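R.Ecl18kI (Enterobacter cloacae, PDB 2GB7) cuts double-stranded DNA as a type II restriction endonuclease, recognising the sequence 5'-CCNGG-3' and flipping nucleotides out of the helix. Local coordinates at residues Arg117-Ala120 with Gly121-Glu125; Lys182-Leu185 with Arg186-Gln190. The protein carries 1 engineered substitution. One frame throughout, in Å; residues are numbered along the deposited sequence.

Interaction 1 comes first along the chain, midway through the long helix 102-134; interaction 2 follows in the loop that leads from strand 177-181 of the mixed sheet to helix 191-199. Their centres lie about 13 Å apart, and both belong to the EcoRII C-terminal region. They meet where Phe124 packs on Thr183, with CD2 of Phe124 3.6 Å from CG2 of Thr183. The two also share DNA: residues 117-125 reach the minor-groove edges of DC4 and DG6 of chain B, while residues 182-190 read major-groove edges of DG6 and DG7. The DC4 phosphate lies between helix and loop, and the same strand is thus gripped from both grooves.

Interaction 1: Arg117-Ala120 with Gly121-Glu125; sequences RSRA and GKEFE. With nucleotides of chain B; nucleotides of chain A.
Arg119 and Glu123, one helical turn apart, form a salt bridge in which NH2 of Arg119 lies 3.1 Å from OE2 of Glu123. The bond is weak, with an N-H...O angle of 135°, and the guanidinium and carboxylate planes stand 88° apart. Following Arg119 outward, CB lies 3.9 Å from OE2 of Glu123. CG is 3.7 Å from C5' of DC9 of chain A, and CD the same distance from that nucleotide's OP1. The chain then bends at chi3 (57°), bringing NE to 3.5 Å from OE2 of Glu123. At the tip, NH2 takes the salt bridge while NH1 bonds to the carbonyl of Ile22, the stronger partner, so the two ends of the guanidinium are held separately.

Ser118, Arg117 and Gly121 also face the DNA. Ser118 OG donates to O4' of DC9 of chain A at 2.7 Å and also bonds a guanine N2. Arg117 stretches into the minor groove: its CD is 3.2 Å from O2 of DC4 of chain B, and O4' of DG6 lies over one guanidinium face. Its NE bonds Thr113 and its NH1 bonds Gln114 of the second subunit, which places this tip at the dimer interface. Gly121 brings bare backbone to the DC4 phosphate.

The N-H groups of Gly121 to Phe124 bond the carbonyls of Arg117 to Ala120 in regular alpha-helical fashion. Within the fold, Arg119 and Glu123 lean on helices 24-34 and 49-77, while the Phe124 ring packs on Leu209 in the loop that follows strand 204-207.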
loop_
_atom_site.group_PDB
_atom_site.type_symbol
_atom_site.label_atom_id
_atom_site.label_comp_id
_atom_site.label_asym_id
_atom_site.label_seq_id
_atom_site.Cartn_x
_atom_site.Cartn_y
_atom_site.Cartn_z
ATOM N N ARG F 117 5.570 -1.485 -8.860
ATOM C CA ARG F 117 4.548 -0.700 -8.136
ATOM C C ARG F 117 4.848 0.771 -8.241
ATOM O O ARG F 117 3.958 1.580 -8.600
ATOM C CB ARG F 117 4.488 -1.168 -6.680
ATOM C CG ARG F 117 3.823 -2.535 -6.549
ATOM C CD ARG F 117 4.134 -3.179 -5.210
ATOM N NE ARG F 117 4.084 -4.638 -5.305
ATOM C CZ ARG F 117 3.440 -5.487 -4.498
ATOM N NH1 ARG F 117 2.727 -5.060 -3.447
ATOM N NH2 ARG F 117 3.537 -6.795 -4.756
ATOM N N SER F 118 6.093 1.142 -7.948
ATOM C CA SER F 118 6.502 2.540 -8.014
ATOM C C SER F 118 6.394 3.130 -9.421
ATOM O O SER F 118 5.802 4.218 -9.623
ATOM C CB SER F 118 7.919 2.723 -7.492
ATOM O OG SER F 118 8.141 4.123 -7.467
ATOM N N ARG F 119 6.913 2.371 -10.378
ATOM C CA ARG F 119 6.829 2.710 -11.806
ATOM C C ARG F 119 5.411 2.763 -12.322
ATOM O O ARG F 119 5.100 3.673 -13.084
ATOM C CB ARG F 119 7.651 1.740 -12.664
ATOM C CG ARG F 119 9.160 1.861 -12.386
ATOM C CD ARG F 119 9.975 0.923 -13.269
ATOM N NE ARG F 119 9.675 1.224 -14.646
ATOM C CZ ARG F 119 10.472 1.903 -15.457
ATOM N NH1 ARG F 119 11.687 2.262 -15.058
ATOM N NH2 ARG F 119 10.053 2.206 -16.684
ATOM N N ALA F 120 4.540 1.840 -11.910
ATOM C CA ALA F 120 3.155 1.848 -12.414
ATOM C C ALA F 120 2.491 3.150 -12.044
ATOM O O ALA F 120 1.806 3.761 -12.858
ATOM C CB ALA F 120 2.342 0.674 -11.882
ATOM N N GLY F 121 2.703 3.590 -10.811
ATOM C CA GLY F 121 2.070 4.877 -10.389
ATOM C C GLY F 121 2.664 6.063 -11.128
ATOM O O GLY F 121 1.930 6.960 -11.613
ATOM N N LYS F 122 3.998 6.106 -11.178
ATOM C CA LYS F 122 4.691 7.212 -11.821
ATOM C C LYS F 122 4.329 7.301 -13.330
ATOM O O LYS F 122 4.123 8.405 -13.877
ATOM C CB LYS F 122 6.215 7.144 -11.579
ATOM C CG LYS F 122 6.977 8.375 -12.188
ATOM C CD LYS F 122 6.653 9.709 -11.491
ATOM C CE LYS F 122 7.158 10.928 -12.283
ATOM N NZ LYS F 122 6.157 11.515 -13.271
ATOM N N GLU F 123 4.224 6.150 -13.965
ATOM C CA GLU F 123 3.877 6.108 -15.385
ATOM C C GLU F 123 2.437 6.566 -15.587
ATOM O O GLU F 123 2.185 7.351 -16.488
ATOM C CB GLU F 123 4.096 4.705 -15.949
ATOM C CG GLU F 123 5.578 4.403 -16.066
ATOM C CD GLU F 123 5.859 3.051 -16.698
ATOM O OE1 GLU F 123 5.003 2.529 -17.441
ATOM O OE2 GLU F 123 6.950 2.513 -16.412
ATOM N N PHE F 124 1.492 6.112 -14.752
ATOM C CA PHE F 124 0.069 6.543 -14.900
ATOM C C PHE F 124 -0.003 8.044 -14.736
ATOM O O PHE F 124 -0.627 8.746 -15.520
ATOM C CB PHE F 124 -0.775 5.820 -13.848
ATOM C CG PHE F 124 -2.255 6.046 -13.953
ATOM C CD1 PHE F 124 -2.911 6.138 -15.184
ATOM C CD2 PHE F 124 -2.997 6.126 -12.774
ATOM C CE1 PHE F 124 -4.292 6.340 -15.217
ATOM C CE2 PHE F 124 -4.347 6.259 -12.795
ATOM C CZ PHE F 124 -5.010 6.399 -14.032
ATOM N N GLU F 125 0.653 8.547 -13.694
ATOM C CA GLU F 125 0.738 9.984 -13.491
ATOM C C GLU F 125 1.326 10.741 -14.697
ATOM O O GLU F 125 0.757 11.795 -15.116
ATOM C CB GLU F 125 1.558 10.241 -12.220
ATOM C CG GLU F 125 0.911 9.714 -10.928
ATOM C CD GLU F 125 1.928 9.330 -9.839
ATOM O OE1 GLU F 125 3.060 9.871 -9.819
ATOM O OE2 GLU F 125 1.585 8.462 -9.004
ATOM P P DC B 4 -0.448 4.281 -7.363
ATOM O OP1 DC B 4 -1.049 4.455 -8.707
ATOM O OP2 DC B 4 -1.170 4.773 -6.157
ATOM O "O5'" DC B 4 -0.126 2.739 -7.134
ATOM C "C5'" DC B 4 0.686 2.024 -8.054
ATOM C "C4'" DC B 4 0.891 0.608 -7.567
ATOM O "O4'" DC B 4 1.660 0.639 -6.341
ATOM C "C3'" DC B 4 -0.398 -0.154 -7.252
ATOM O "O3'" DC B 4 -0.270 -1.521 -7.652
ATOM C "C2'" DC B 4 -0.492 -0.071 -5.738
ATOM C "C1'" DC B 4 0.970 -0.060 -5.317
ATOM N N1 DC B 4 1.212 0.640 -4.047
ATOM C C2 DC B 4 2.023 0.033 -3.071
ATOM O O2 DC B 4 2.592 -1.037 -3.333
ATOM N N3 DC B 4 2.167 0.635 -1.870
ATOM C C4 DC B 4 1.551 1.798 -1.625
ATOM N N4 DC B 4 1.676 2.324 -0.400
ATOM C C5 DC B 4 0.770 2.462 -2.616
ATOM C C6 DC B 4 0.629 1.852 -3.802
ATOM P P DG B 6 3.320 -6.365 -9.819
ATOM O OP1 DG B 6 4.196 -5.387 -9.124
ATOM O OP2 DG B 6 3.921 -7.584 -10.423
ATOM O "O5'" DG B 6 2.192 -6.868 -8.818
ATOM C "C5'" DG B 6 1.568 -5.983 -7.889
ATOM C "C4'" DG B 6 0.569 -6.751 -7.057
ATOM O "O4'" DG B 6 0.163 -6.004 -5.890
ATOM C "C3'" DG B 6 -0.722 -7.127 -7.780
ATOM O "O3'" DG B 6 -1.122 -8.419 -7.330
ATOM C "C2'" DG B 6 -1.710 -6.092 -7.273
ATOM C "C1'" DG B 6 -1.249 -5.981 -5.841
ATOM N N9 DG B 6 -1.647 -4.801 -5.090
ATOM C C8 DG B 6 -2.424 -3.739 -5.491
ATOM N N7 DG B 6 -2.612 -2.861 -4.541
ATOM C C5 DG B 6 -1.914 -3.379 -3.456
ATOM C C6 DG B 6 -1.757 -2.884 -2.134
ATOM O O6 DG B 6 -2.232 -1.861 -1.632
ATOM N N1 DG B 6 -0.954 -3.726 -1.363
ATOM C C2 DG B 6 -0.383 -4.896 -1.807
ATOM N N2 DG B 6 0.375 -5.569 -0.928
ATOM N N3 DG B 6 -0.540 -5.372 -3.025
ATOM C C4 DG B 6 -1.308 -4.567 -3.789
ATOM P P DC A 9 13.226 1.675 -9.502
ATOM O OP1 DC A 9 12.757 1.175 -10.816
ATOM O OP2 DC A 9 14.682 1.757 -9.222
ATOM O "O5'" DC A 9 12.569 3.107 -9.275
ATOM C "C5'" DC A 9 11.200 3.318 -9.609
ATOM C "C4'" DC A 9 10.795 4.745 -9.331
ATOM O "O4'" DC A 9 10.723 4.957 -7.903
ATOM C "C3'" DC A 9 11.743 5.814 -9.876
ATOM O "O3'" DC A 9 10.994 6.966 -10.266
ATOM C "C2'" DC A 9 12.553 6.205 -8.651
ATOM C "C1'" DC A 9 11.515 6.075 -7.548
ATOM N N1 DC A 9 12.051 5.837 -6.200
ATOM C C2 DC A 9 11.341 6.331 -5.100
ATOM O O2 DC A 9 10.281 6.949 -5.298
ATOM N N3 DC A 9 11.824 6.121 -3.854
ATOM C C4 DC A 9 12.965 5.448 -3.687
ATOM N N4 DC A 9 13.407 5.262 -2.442
ATOM C C5 DC A 9 13.706 4.934 -4.789
ATOM C C6 DC A 9 13.218 5.149 -6.017
#

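Interaction 2: Lys182-Leu185 with Arg186-Gln190; sequences KTTL and RERWQ. With nucleotides of chain B.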
loop_
_atom_site.group_PDB
_atom_site.type_symbol
_atom_site.label_atom_id
_atom_site.label_comp_id
_atom_site.label_asym_id
_atom_site.label_seq_id
_atom_site.Cartn_x
_atom_site.Cartn_y
_atom_site.Cartn_z
ATOM N N LYS F 182 -4.462 6.933 -8.812
ATOM C CA LYS F 182 -4.109 5.668 -8.199
ATOM C C LYS F 182 -4.506 4.609 -9.194
ATOM O O LYS F 182 -5.670 4.541 -9.549
ATOM C CB LYS F 182 -4.901 5.469 -6.891
ATOM C CG LYS F 182 -4.426 6.407 -5.784
ATOM C CD LYS F 182 -5.134 6.098 -4.476
ATOM C CE LYS F 182 -4.679 7.099 -3.384
ATOM N NZ LYS F 182 -3.189 7.130 -3.204
ATOM N N THR F 183 -3.561 3.785 -9.644
ATOM C CA THR F 183 -3.882 2.793 -10.664
ATOM C C THR F 183 -4.952 1.825 -10.168
ATOM O O THR F 183 -5.881 1.493 -10.909
ATOM C CB THR F 183 -2.624 2.024 -11.099
ATOM O OG1 THR F 183 -1.976 1.481 -9.940
ATOM C CG2 THR F 183 -1.682 2.945 -11.867
ATOM N N THR F 184 -4.788 1.355 -8.921
ATOM C CA THR F 184 -5.807 0.565 -8.208
ATOM C C THR F 184 -6.030 1.258 -6.883
ATOM O O THR F 184 -5.157 2.020 -6.433
ATOM C CB THR F 184 -5.363 -0.885 -7.932
ATOM O OG1 THR F 184 -4.055 -0.894 -7.346
ATOM C CG2 THR F 184 -5.349 -1.711 -9.234
ATOM N N LEU F 185 -7.191 1.020 -6.289
ATOM C CA LEU F 185 -7.607 1.683 -5.041
ATOM C C LEU F 185 -7.352 0.884 -3.789
ATOM O O LEU F 185 -6.936 1.464 -2.781
ATOM C CB LEU F 185 -9.092 2.083 -5.078
ATOM C CG LEU F 185 -9.468 3.046 -6.201
ATOM C CD1 LEU F 185 -10.909 3.621 -6.027
ATOM C CD2 LEU F 185 -8.487 4.221 -6.284
ATOM N N ARG F 186 -7.595 -0.432 -3.829
ATOM C CA ARG F 186 -7.679 -1.218 -2.592
ATOM C C ARG F 186 -8.364 -0.413 -1.479
ATOM O O ARG F 186 -9.460 0.150 -1.701
ATOM C CB ARG F 186 -6.295 -1.751 -2.182
ATOM C CG ARG F 186 -5.676 -2.718 -3.211
ATOM C CD ARG F 186 -6.477 -4.034 -3.255
ATOM N NE ARG F 186 -5.802 -5.049 -4.064
ATOM C CZ ARG F 186 -5.926 -5.171 -5.380
ATOM N NH1 ARG F 186 -6.735 -4.364 -6.065
ATOM N NH2 ARG F 186 -5.263 -6.147 -6.018
ATOM N N GLU F 187 -7.740 -0.345 -0.302
ATOM C CA GLU F 187 -8.186 0.589 0.761
ATOM C C GLU F 187 -7.496 1.970 0.743
ATOM O O GLU F 187 -7.837 2.895 1.527
ATOM C CB GLU F 187 -7.982 -0.076 2.123
ATOM C CG GLU F 187 -6.671 0.293 2.752
ATOM C CD GLU F 187 -5.430 -0.314 2.082
ATOM O OE1 GLU F 187 -5.553 -1.137 1.141
ATOM O OE2 GLU F 187 -4.304 0.063 2.509
ATOM N N ARG F 188 -6.515 2.093 -0.144
ATOM C CA ARG F 188 -5.680 3.291 -0.284
ATOM C C ARG F 188 -6.414 4.537 -0.708
ATOM O O ARG F 188 -5.889 5.622 -0.473
ATOM C CB ARG F 188 -4.510 3.012 -1.239
ATOM C CG ARG F 188 -3.491 2.014 -0.585
ATOM C CD ARG F 188 -2.373 1.583 -1.586
ATOM N NE ARG F 188 -2.835 0.639 -2.598
ATOM C CZ ARG F 188 -3.259 0.941 -3.823
ATOM N NH1 ARG F 188 -3.337 2.215 -4.280
ATOM N NH2 ARG F 188 -3.675 -0.040 -4.592
ATOM N N TRP F 189 -7.624 4.394 -1.241
ATOM C CA TRP F 189 -8.472 5.565 -1.504
ATOM C C TRP F 189 -8.738 6.402 -0.247
ATOM O O TRP F 189 -9.018 7.570 -0.346
ATOM C CB TRP F 189 -9.811 5.175 -2.145
ATOM C CG TRP F 189 -10.628 4.257 -1.290
ATOM C CD1 TRP F 189 -10.669 2.899 -1.371
ATOM C CD2 TRP F 189 -11.495 4.625 -0.198
ATOM N NE1 TRP F 189 -11.520 2.389 -0.411
ATOM C CE2 TRP F 189 -12.043 3.434 0.316
ATOM C CE3 TRP F 189 -11.870 5.851 0.380
ATOM C CZ2 TRP F 189 -12.924 3.417 1.410
ATOM C CZ3 TRP F 189 -12.756 5.844 1.462
ATOM C CH2 TRP F 189 -13.293 4.654 1.953
ATOM N N GLN F 190 -8.667 5.768 0.920
ATOM C CA GLN F 190 -8.896 6.454 2.184
ATOM C C GLN F 190 -7.902 7.590 2.386
ATOM O O GLN F 190 -8.189 8.536 3.138
ATOM C CB GLN F 190 -8.814 5.436 3.328
ATOM C CG GLN F 190 -9.988 4.410 3.292
ATOM C CD GLN F 190 -9.784 3.200 4.220
ATOM O OE1 GLN F 190 -8.748 3.071 4.862
ATOM N NE2 GLN F 190 -10.733 2.266 4.201
ATOM P P DC B 4 -0.448 4.281 -7.363
ATOM O OP1 DC B 4 -1.049 4.455 -8.707
ATOM O OP2 DC B 4 -1.170 4.773 -6.157
ATOM O "O5'" DC B 4 -0.126 2.739 -7.134
ATOM C "C5'" DC B 4 0.686 2.024 -8.054
ATOM C "C4'" DC B 4 0.891 0.608 -7.567
ATOM O "O4'" DC B 4 1.660 0.639 -6.341
ATOM C "C3'" DC B 4 -0.398 -0.154 -7.252
ATOM O "O3'" DC B 4 -0.270 -1.521 -7.652
ATOM C "C2'" DC B 4 -0.492 -0.071 -5.738
ATOM C "C1'" DC B 4 0.970 -0.060 -5.317
ATOM N N1 DC B 4 1.212 0.640 -4.047
ATOM C C2 DC B 4 2.023 0.033 -3.071
ATOM O O2 DC B 4 2.592 -1.037 -3.333
ATOM N N3 DC B 4 2.167 0.635 -1.870
ATOM C C4 DC B 4 1.551 1.798 -1.625
ATOM N N4 DC B 4 1.676 2.324 -0.400
ATOM C C5 DC B 4 0.770 2.462 -2.616
ATOM C C6 DC B 4 0.629 1.852 -3.802
ATOM P P DG B 6 3.320 -6.365 -9.819
ATOM O OP1 DG B 6 4.196 -5.387 -9.124
ATOM O OP2 DG B 6 3.921 -7.584 -10.423
ATOM O "O5'" DG B 6 2.192 -6.868 -8.818
ATOM C "C5'" DG B 6 1.568 -5.983 -7.889
ATOM C "C4'" DG B 6 0.569 -6.751 -7.057
ATOM O "O4'" DG B 6 0.163 -6.004 -5.890
ATOM C "C3'" DG B 6 -0.722 -7.127 -7.780
ATOM O "O3'" DG B 6 -1.122 -8.419 -7.330
ATOM C "C2'" DG B 6 -1.710 -6.092 -7.273
ATOM C "C1'" DG B 6 -1.249 -5.981 -5.841
ATOM N N9 DG B 6 -1.647 -4.801 -5.090
ATOM C C8 DG B 6 -2.424 -3.739 -5.491
ATOM N N7 DG B 6 -2.612 -2.861 -4.541
ATOM C C5 DG B 6 -1.914 -3.379 -3.456
ATOM C C6 DG B 6 -1.757 -2.884 -2.134
ATOM O O6 DG B 6 -2.232 -1.861 -1.632
ATOM N N1 DG B 6 -0.954 -3.726 -1.363
ATOM C C2 DG B 6 -0.383 -4.896 -1.807
ATOM N N2 DG B 6 0.375 -5.569 -0.928
ATOM N N3 DG B 6 -0.540 -5.372 -3.025
ATOM C C4 DG B 6 -1.308 -4.567 -3.789
ATOM P P DG B 7 -2.065 -9.326 -8.254
ATOM O OP1 DG B 7 -1.432 -9.371 -9.596
ATOM O OP2 DG B 7 -3.461 -8.852 -8.115
ATOM O "O5'" DG B 7 -1.952 -10.770 -7.592
ATOM C "C5'" DG B 7 -0.678 -11.340 -7.325
ATOM C "C4'" DG B 7 -0.650 -11.921 -5.931
ATOM O "O4'" DG B 7 -0.813 -10.857 -4.961
ATOM C "C3'" DG B 7 -1.744 -12.942 -5.625
ATOM O "O3'" DG B 7 -1.182 -13.941 -4.768
ATOM C "C2'" DG B 7 -2.798 -12.113 -4.913
ATOM C "C1'" DG B 7 -1.956 -11.100 -4.155
ATOM N N9 DG B 7 -2.603 -9.814 -3.913
ATOM C C8 DG B 7 -3.390 -9.098 -4.781
ATOM N N7 DG B 7 -3.801 -7.961 -4.282
ATOM C C5 DG B 7 -3.257 -7.932 -3.007
ATOM C C6 DG B 7 -3.351 -6.947 -1.987
ATOM O O6 DG B 7 -3.943 -5.864 -2.013
ATOM N N1 DG B 7 -2.653 -7.326 -0.847
ATOM C C2 DG B 7 -1.947 -8.495 -0.702
ATOM N N2 DG B 7 -1.339 -8.677 0.476
ATOM N N3 DG B 7 -1.846 -9.416 -1.646
ATOM C C4 DG B 7 -2.522 -9.072 -2.760
HETATM O O HOH W 1 -1.920 4.693 -3.604
#
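Arg188 folds back on Thr184 in the loop after strand 177-181 of this PDDEXK-clan nuclease, a turn that serves as its major-groove reading element. The tight part is here. Arg188 grips Thr184 end-on: NH1 donates to O of Thr184 at 2.8 Å, from above the carbonyl plane, and NH2 to OG1 at 2.9 Å, nearly in the guanidinium plane. OG1 also bonds a DNA phosphate. With the chain bent at chi3 (-74°), NE meets O6 of DG6 of chain B at 2.7 Å while NH2 bonds its N7; Thr184, as second-shell partner, probably holds the arginine in place for reading that guanine. Leu185 O covers one guanidinium face and C2' of DC4 the other.

Arg186 reads the next guanine alike, NE to O6 and NH2 to N7 of DG7, the latter at 2.9 Å and almost straight (170°). Thr183 N holds OP1 of DC4.

Between the two segments packing is looser away from the bases: Leu185 CB rests at the edge of the Trp189 ring, 4.1 Å from CD1, while Trp189 packs on helix 215-223. Lys182 is salt-bridged to Glu191. Water fills in between the two charged tips, accepting from Lys182 NZ and Arg188 NH1 and donating to OP2 of DC4 at 2.7 Å.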